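Local structure of protein Ta0487 (Thermoplasma acidophilum, 3KBQ) at residues T23-Y37 with P154-I168. The protein is a CinA-family protein of unknown function whose N-terminal part, crystallised here, is a probable molybdopterin-binding domain. Numbering follows the deposited sequence.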
loop_
_atom_site.group_PDB
_atom_site.type_symbol
_atom_site.label_atom_id
_atom_site.label_comp_id
_atom_site.label_asym_id
_atom_site.label_seq_id
_atom_site.Cartn_x
_atom_site.Cartn_y
_atom_site.Cartn_z
ATOM N N THR B 23 0.466 10.649 2.767
ATOM C CA THR B 23 0.826 11.703 1.815
ATOM C C THR B 23 2.133 11.428 1.113
ATOM O O THR B 23 2.314 11.873 -0.009
ATOM C CB THR B 23 0.976 13.108 2.485
ATOM O OG1 THR B 23 2.033 13.045 3.449
ATOM C CG2 THR B 23 -0.302 13.522 3.191
ATOM N N ASN B 24 3.072 10.732 1.763
ATOM C CA ASN B 24 4.312 10.414 1.079
ATOM C C ASN B 24 4.070 9.581 -0.190
ATOM O O ASN B 24 4.687 9.829 -1.218
ATOM C CB ASN B 24 5.311 9.681 2.003
ATOM C CG ASN B 24 5.923 10.615 3.046
ATOM O OD1 ASN B 24 5.715 11.829 3.001
ATOM N ND2 ASN B 24 6.731 10.057 3.943
ATOM N N ALA B 25 3.194 8.589 -0.111
ATOM C CA ALA B 25 2.971 7.714 -1.265
ATOM C C ALA B 25 2.373 8.524 -2.431
ATOM O O ALA B 25 2.699 8.284 -3.584
ATOM C CB ALA B 25 2.059 6.492 -0.885
ATOM N N ALA B 26 1.534 9.501 -2.121
ATOM C CA ALA B 26 0.996 10.424 -3.147
ATOM C C ALA B 26 2.097 11.232 -3.774
ATOM O O ALA B 26 2.168 11.318 -4.970
ATOM C CB ALA B 26 -0.116 11.359 -2.599
ATOM N N PHE B 27 2.937 11.846 -2.962
ATOM C CA PHE B 27 4.025 12.665 -3.500
ATOM C C PHE B 27 4.980 11.802 -4.365
ATOM O O PHE B 27 5.352 12.201 -5.469
ATOM C CB PHE B 27 4.803 13.347 -2.374
ATOM C CG PHE B 27 5.981 14.178 -2.872
ATOM C CD1 PHE B 27 5.861 15.543 -3.035
ATOM C CD2 PHE B 27 7.213 13.589 -3.148
ATOM C CE1 PHE B 27 6.946 16.317 -3.498
ATOM C CE2 PHE B 27 8.291 14.372 -3.604
ATOM C CZ PHE B 27 8.131 15.719 -3.786
ATOM N N ILE B 28 5.318 10.604 -3.893
ATOM C CA ILE B 28 6.229 9.722 -4.659
ATOM C C ILE B 28 5.543 9.252 -5.952
ATOM O O ILE B 28 6.141 9.275 -7.036
ATOM C CB ILE B 28 6.715 8.518 -3.786
ATOM C CG1 ILE B 28 7.583 9.011 -2.588
ATOM C CG2 ILE B 28 7.468 7.438 -4.667
ATOM C CD1 ILE B 28 7.759 7.923 -1.430
ATOM N N GLY B 29 4.274 8.849 -5.846
ATOM C CA GLY B 29 3.516 8.424 -7.019
ATOM C C GLY B 29 3.469 9.509 -8.084
ATOM O O GLY B 29 3.663 9.231 -9.272
ATOM N N ASN B 30 3.225 10.746 -7.642
ATOM C CA ASN B 30 3.147 11.864 -8.565
ATOM C C ASN B 30 4.527 12.188 -9.167
ATOM O O ASN B 30 4.630 12.426 -10.376
ATOM C CB ASN B 30 2.548 13.109 -7.875
ATOM C CG ASN B 30 2.422 14.294 -8.838
ATOM O OD1 ASN B 30 1.682 14.244 -9.817
ATOM N ND2 ASN B 30 3.164 15.332 -8.574
ATOM N N PHE B 31 5.575 12.160 -8.333
ATOM C CA PHE B 31 6.953 12.424 -8.775
ATOM C C PHE B 31 7.349 11.418 -9.851
ATOM O O PHE B 31 7.857 11.813 -10.888
ATOM C CB PHE B 31 7.920 12.381 -7.587
ATOM C CG PHE B 31 9.386 12.627 -7.954
ATOM C CD1 PHE B 31 9.920 13.908 -7.920
ATOM C CD2 PHE B 31 10.232 11.563 -8.272
ATOM C CE1 PHE B 31 11.286 14.138 -8.253
ATOM C CE2 PHE B 31 11.601 11.793 -8.603
ATOM C CZ PHE B 31 12.103 13.087 -8.589
ATOM N N LEU B 32 7.069 10.133 -9.605
ATOM C CA LEU B 32 7.460 9.072 -10.555
ATOM C C LEU B 32 6.651 9.165 -11.857
ATOM O O LEU B 32 7.227 9.056 -12.949
ATOM C CB LEU B 32 7.281 7.686 -9.940
ATOM C CG LEU B 32 8.164 7.457 -8.700
ATOM C CD1 LEU B 32 7.771 6.182 -8.005
ATOM C CD2 LEU B 32 9.611 7.444 -9.187
ATOM N N THR B 33 5.340 9.348 -11.718
ATOM C CA THR B 33 4.445 9.604 -12.866
ATOM C C THR B 33 4.924 10.773 -13.714
ATOM O O THR B 33 4.962 10.693 -14.974
ATOM C CB THR B 33 2.974 9.860 -12.417
ATOM O OG1 THR B 33 2.514 8.734 -11.695
ATOM C CG2 THR B 33 1.993 10.061 -13.653
ATOM N N TYR B 34 5.271 11.857 -13.035
ATOM C CA TYR B 34 5.768 13.046 -13.679
ATOM C C TYR B 34 7.011 12.721 -14.507
ATOM O O TYR B 34 7.180 13.295 -15.586
ATOM C CB TYR B 34 6.134 14.126 -12.657
ATOM C CG TYR B 34 6.526 15.478 -13.256
ATOM C CD1 TYR B 34 5.553 16.414 -13.660
ATOM C CD2 TYR B 34 7.874 15.823 -13.407
ATOM C CE1 TYR B 34 5.929 17.674 -14.207
ATOM C CE2 TYR B 34 8.262 17.065 -13.996
ATOM C CZ TYR B 34 7.292 17.976 -14.362
ATOM O OH TYR B 34 7.699 19.189 -14.871
ATOM N N HIS B 35 7.853 11.785 -14.043
ATOM C CA HIS B 35 9.066 11.455 -14.828
ATOM C C HIS B 35 8.876 10.292 -15.781
ATOM O O HIS B 35 9.838 9.736 -16.270
ATOM C CB HIS B 35 10.264 11.234 -13.922
ATOM C CG HIS B 35 10.730 12.485 -13.272
ATOM N ND1 HIS B 35 10.317 12.865 -12.011
ATOM C CD2 HIS B 35 11.570 13.453 -13.704
ATOM C CE1 HIS B 35 10.894 14.010 -11.693
ATOM N NE2 HIS B 35 11.646 14.396 -12.706
ATOM N N GLY B 36 7.627 9.940 -16.057
ATOM C CA GLY B 36 7.346 8.999 -17.138
ATOM C C GLY B 36 7.286 7.532 -16.695
ATOM O O GLY B 36 7.107 6.645 -17.535
ATOM N N TYR B 37 7.353 7.265 -15.383
ATOM C CA TYR B 37 7.161 5.883 -14.921
ATOM C C TYR B 37 5.727 5.467 -14.811
ATOM O O TYR B 37 4.835 6.292 -14.533
ATOM C CB TYR B 37 7.796 5.667 -13.549
ATOM C CG TYR B 37 9.272 5.701 -13.584
ATOM C CD1 TYR B 37 9.987 4.514 -13.692
ATOM C CD2 TYR B 37 9.976 6.917 -13.511
ATOM C CE1 TYR B 37 11.313 4.525 -13.724
ATOM C CE2 TYR B 37 11.340 6.931 -13.557
ATOM C CZ TYR B 37 11.994 5.721 -13.663
ATOM O OH TYR B 37 13.346 5.660 -13.699
ATOM N N PRO B 154 8.065 14.028 5.750
ATOM C CA PRO B 154 7.790 14.450 4.383
ATOM C C PRO B 154 8.768 15.486 3.862
ATOM O O PRO B 154 9.191 15.408 2.726
ATOM C CB PRO B 154 6.356 15.021 4.450
ATOM C CG PRO B 154 5.746 14.287 5.617
ATOM C CD PRO B 154 6.870 14.196 6.615
ATOM N N LYS B 155 9.153 16.434 4.691
ATOM C CA LYS B 155 10.078 17.455 4.221
ATOM C C LYS B 155 11.442 16.837 3.830
ATOM O O LYS B 155 12.067 17.226 2.837
ATOM C CB LYS B 155 10.215 18.538 5.285
ATOM C CG LYS B 155 11.134 19.668 4.920
ATOM C CD LYS B 155 11.280 20.571 6.140
ATOM C CE LYS B 155 12.023 21.843 5.774
ATOM N NZ LYS B 155 11.146 22.729 4.936
ATOM N N GLU B 156 11.887 15.841 4.590
ATOM C CA GLU B 156 13.153 15.168 4.297
ATOM C C GLU B 156 12.984 14.273 3.067
ATOM O O GLU B 156 13.851 14.237 2.185
ATOM C CB GLU B 156 13.581 14.321 5.504
ATOM C CG GLU B 156 13.779 15.151 6.762
ATOM C CD GLU B 156 14.155 14.280 7.974
ATOM O OE1 GLU B 156 14.855 13.231 7.839
ATOM O OE2 GLU B 156 13.734 14.657 9.068
ATOM N N MET B 157 11.867 13.536 3.017
ATOM C CA MET B 157 11.641 12.552 1.953
ATOM C C MET B 157 11.687 13.345 0.639
ATOM O O MET B 157 12.448 12.982 -0.280
ATOM C CB MET B 157 10.301 11.806 2.151
ATOM C CG MET B 157 9.882 10.796 1.012
ATOM S SD MET B 157 9.301 11.598 -0.527
ATOM C CE MET B 157 7.752 12.266 0.110
ATOM N N GLU B 158 10.957 14.473 0.598
ATOM C CA GLU B 158 10.795 15.264 -0.627
ATOM C C GLU B 158 12.101 15.938 -1.048
ATOM O O GLU B 158 12.447 15.920 -2.240
ATOM C CB GLU B 158 9.657 16.271 -0.502
ATOM C CG GLU B 158 8.327 15.565 -0.155
ATOM C CD GLU B 158 7.162 16.519 0.156
ATOM O OE1 GLU B 158 7.321 17.737 0.022
ATOM O OE2 GLU B 158 6.058 16.030 0.494
ATOM N N ALA B 159 12.854 16.437 -0.069
ATOM C CA ALA B 159 14.157 17.020 -0.340
ATOM C C ALA B 159 15.097 15.995 -0.976
ATOM O O ALA B 159 15.718 16.272 -1.985
ATOM C CB ALA B 159 14.771 17.602 0.919
ATOM N N LEU B 160 15.192 14.815 -0.397
ATOM C CA LEU B 160 16.112 13.787 -0.910
ATOM C C LEU B 160 15.674 13.216 -2.281
ATOM O O LEU B 160 16.498 12.958 -3.173
ATOM C CB LEU B 160 16.228 12.663 0.115
ATOM C CG LEU B 160 17.141 12.858 1.345
ATOM C CD1 LEU B 160 16.663 11.973 2.439
ATOM C CD2 LEU B 160 18.530 12.445 1.056
ATOM N N LEU B 161 14.369 13.034 -2.450
ATOM C CA LEU B 161 13.856 12.529 -3.713
ATOM C C LEU B 161 14.200 13.496 -4.843
ATOM O O LEU B 161 14.693 13.079 -5.917
ATOM C CB LEU B 161 12.343 12.220 -3.620
ATOM C CG LEU B 161 11.751 11.479 -4.809
ATOM C CD1 LEU B 161 12.550 10.217 -5.082
ATOM C CD2 LEU B 161 10.232 11.143 -4.550
ATOM N N LYS B 162 13.990 14.787 -4.581
ATOM C CA LYS B 162 14.401 15.840 -5.516
ATOM C C LYS B 162 15.907 15.895 -5.819
ATOM O O LYS B 162 16.287 16.052 -6.968
ATOM C CB LYS B 162 13.793 17.201 -5.129
ATOM C CG LYS B 162 12.341 17.270 -5.650
ATOM C CD LYS B 162 11.521 18.488 -5.232
ATOM C CE LYS B 162 10.787 18.236 -3.926
ATOM N NZ LYS B 162 11.669 18.600 -2.786
ATOM N N ALA B 163 16.747 15.711 -4.814
ATOM C CA ALA B 163 18.197 15.591 -4.992
ATOM C C ALA B 163 18.647 14.354 -5.817
ATOM O O ALA B 163 19.757 14.339 -6.361
ATOM C CB ALA B 163 18.887 15.596 -3.642
ATOM N N MET B 164 17.794 13.325 -5.868
ATOM C CA MET B 164 18.048 12.070 -6.597
ATOM C C MET B 164 17.492 12.080 -8.026
ATOM O O MET B 164 17.548 11.059 -8.709
ATOM C CB MET B 164 17.388 10.883 -5.863
ATOM C CG MET B 164 18.104 10.417 -4.593
ATOM S SD MET B 164 19.891 10.260 -4.925
ATOM C CE MET B 164 19.837 8.950 -6.142
ATOM N N GLU B 165 16.948 13.213 -8.475
ATOM C CA GLU B 165 16.152 13.224 -9.708
ATOM C C GLU B 165 16.969 12.830 -10.937
ATOM O O GLU B 165 16.437 12.247 -11.889
ATOM C CB GLU B 165 15.498 14.579 -9.920
ATOM C CG GLU B 165 14.609 14.668 -11.132
ATOM C CD GLU B 165 13.914 16.015 -11.212
ATOM O OE1 GLU B 165 13.799 16.690 -10.164
ATOM O OE2 GLU B 165 13.480 16.408 -12.322
ATOM N N LYS B 166 18.257 13.144 -10.907
ATOM C CA LYS B 166 19.156 12.754 -11.993
ATOM C C LYS B 166 19.427 11.249 -12.048
ATOM O O LYS B 166 19.710 10.725 -13.117
ATOM C CB LYS B 166 20.432 13.579 -11.955
ATOM C CG LYS B 166 20.164 15.006 -12.396
ATOM C CD LYS B 166 21.103 16.002 -11.727
ATOM C CE LYS B 166 20.744 17.432 -12.115
ATOM N NZ LYS B 166 21.945 18.318 -12.059
ATOM N N ASP B 167 19.293 10.554 -10.915
ATOM C CA ASP B 167 19.324 9.081 -10.896
ATOM C C ASP B 167 18.062 8.425 -11.438
ATOM O O ASP B 167 18.051 7.225 -11.758
ATOM C CB ASP B 167 19.555 8.558 -9.478
ATOM C CG ASP B 167 21.014 8.236 -9.210
ATOM O OD1 ASP B 167 21.465 7.117 -9.582
ATOM O OD2 ASP B 167 21.704 9.104 -8.618
ATOM N N ILE B 168 16.997 9.217 -11.529
ATOM C CA ILE B 168 15.668 8.716 -11.814
ATOM C C ILE B 168 15.283 8.903 -13.294
ATOM O O ILE B 168 14.410 8.202 -13.814
ATOM C CB ILE B 168 14.672 9.364 -10.807
ATOM C CG1 ILE B 168 14.898 8.756 -9.414
ATOM C CG2 ILE B 168 13.218 9.272 -11.257
ATOM C CD1 ILE B 168 15.355 7.278 -9.429
HETATM O O HOH W 1 4.524 13.824 1.679
#
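From Asn-24 beside Pro-154 to His-35 beside Ile-168, the two segments run side by side in one direction. The axes of helices 23-34 and 154-163 approach to 10.7 Å and cross at -15°, wide enough for two phenylalanines to enter as knobs into holes. Phe-27 lies among Met-157, Glu-158, Leu-161 and Lys-162. Its CG is anti to the backbone N (chi1 178°), carrying the ring across to Glu-158, whose CG sits 3.5 Å from the ring centroid in a CH-pi contact. The carboxylate continues over the same face, its plane 6° from that of the ring, and a water joins its OE2 to Asn-24 OD1 and Thr-23 OG1, while Asn-24 ND2 donates to Gly-152 O. Met-157, flexible enough to bend at chi2 and chi3, brings CE to 3.6 Å from Phe-27 CD2, with SD oblique to the ring in a Met-aromatic contact. One turn on, Phe-31 is sandwiched between Leu-161 CG on one face and His-35 CE1 on the other. Histidine suits this bridging place because both nitrogens donate, ND1 to Phe-31 O and NE2 to Glu-165 OE2 at 2.7 Å from above the carboxylate plane, consistent with a protonated imidazolium, which the carboxylate would favour. Gly-36, at positive phi, closes helix 23-34 with a Schellman motif; beyond it Tyr-37 OH donates to Ile-168 O (2.8 Å) while CE2 packs on Ile-168 CG2. Both helices lie against the mixed sheet: Ile-28 rests on Val-8 and Val-67 of strands 5-11 and 65-69, Met-157 and Leu-161 on Leu-150 of strand 145-150, and Tyr-37 and Ile-168 meet over Leu-65.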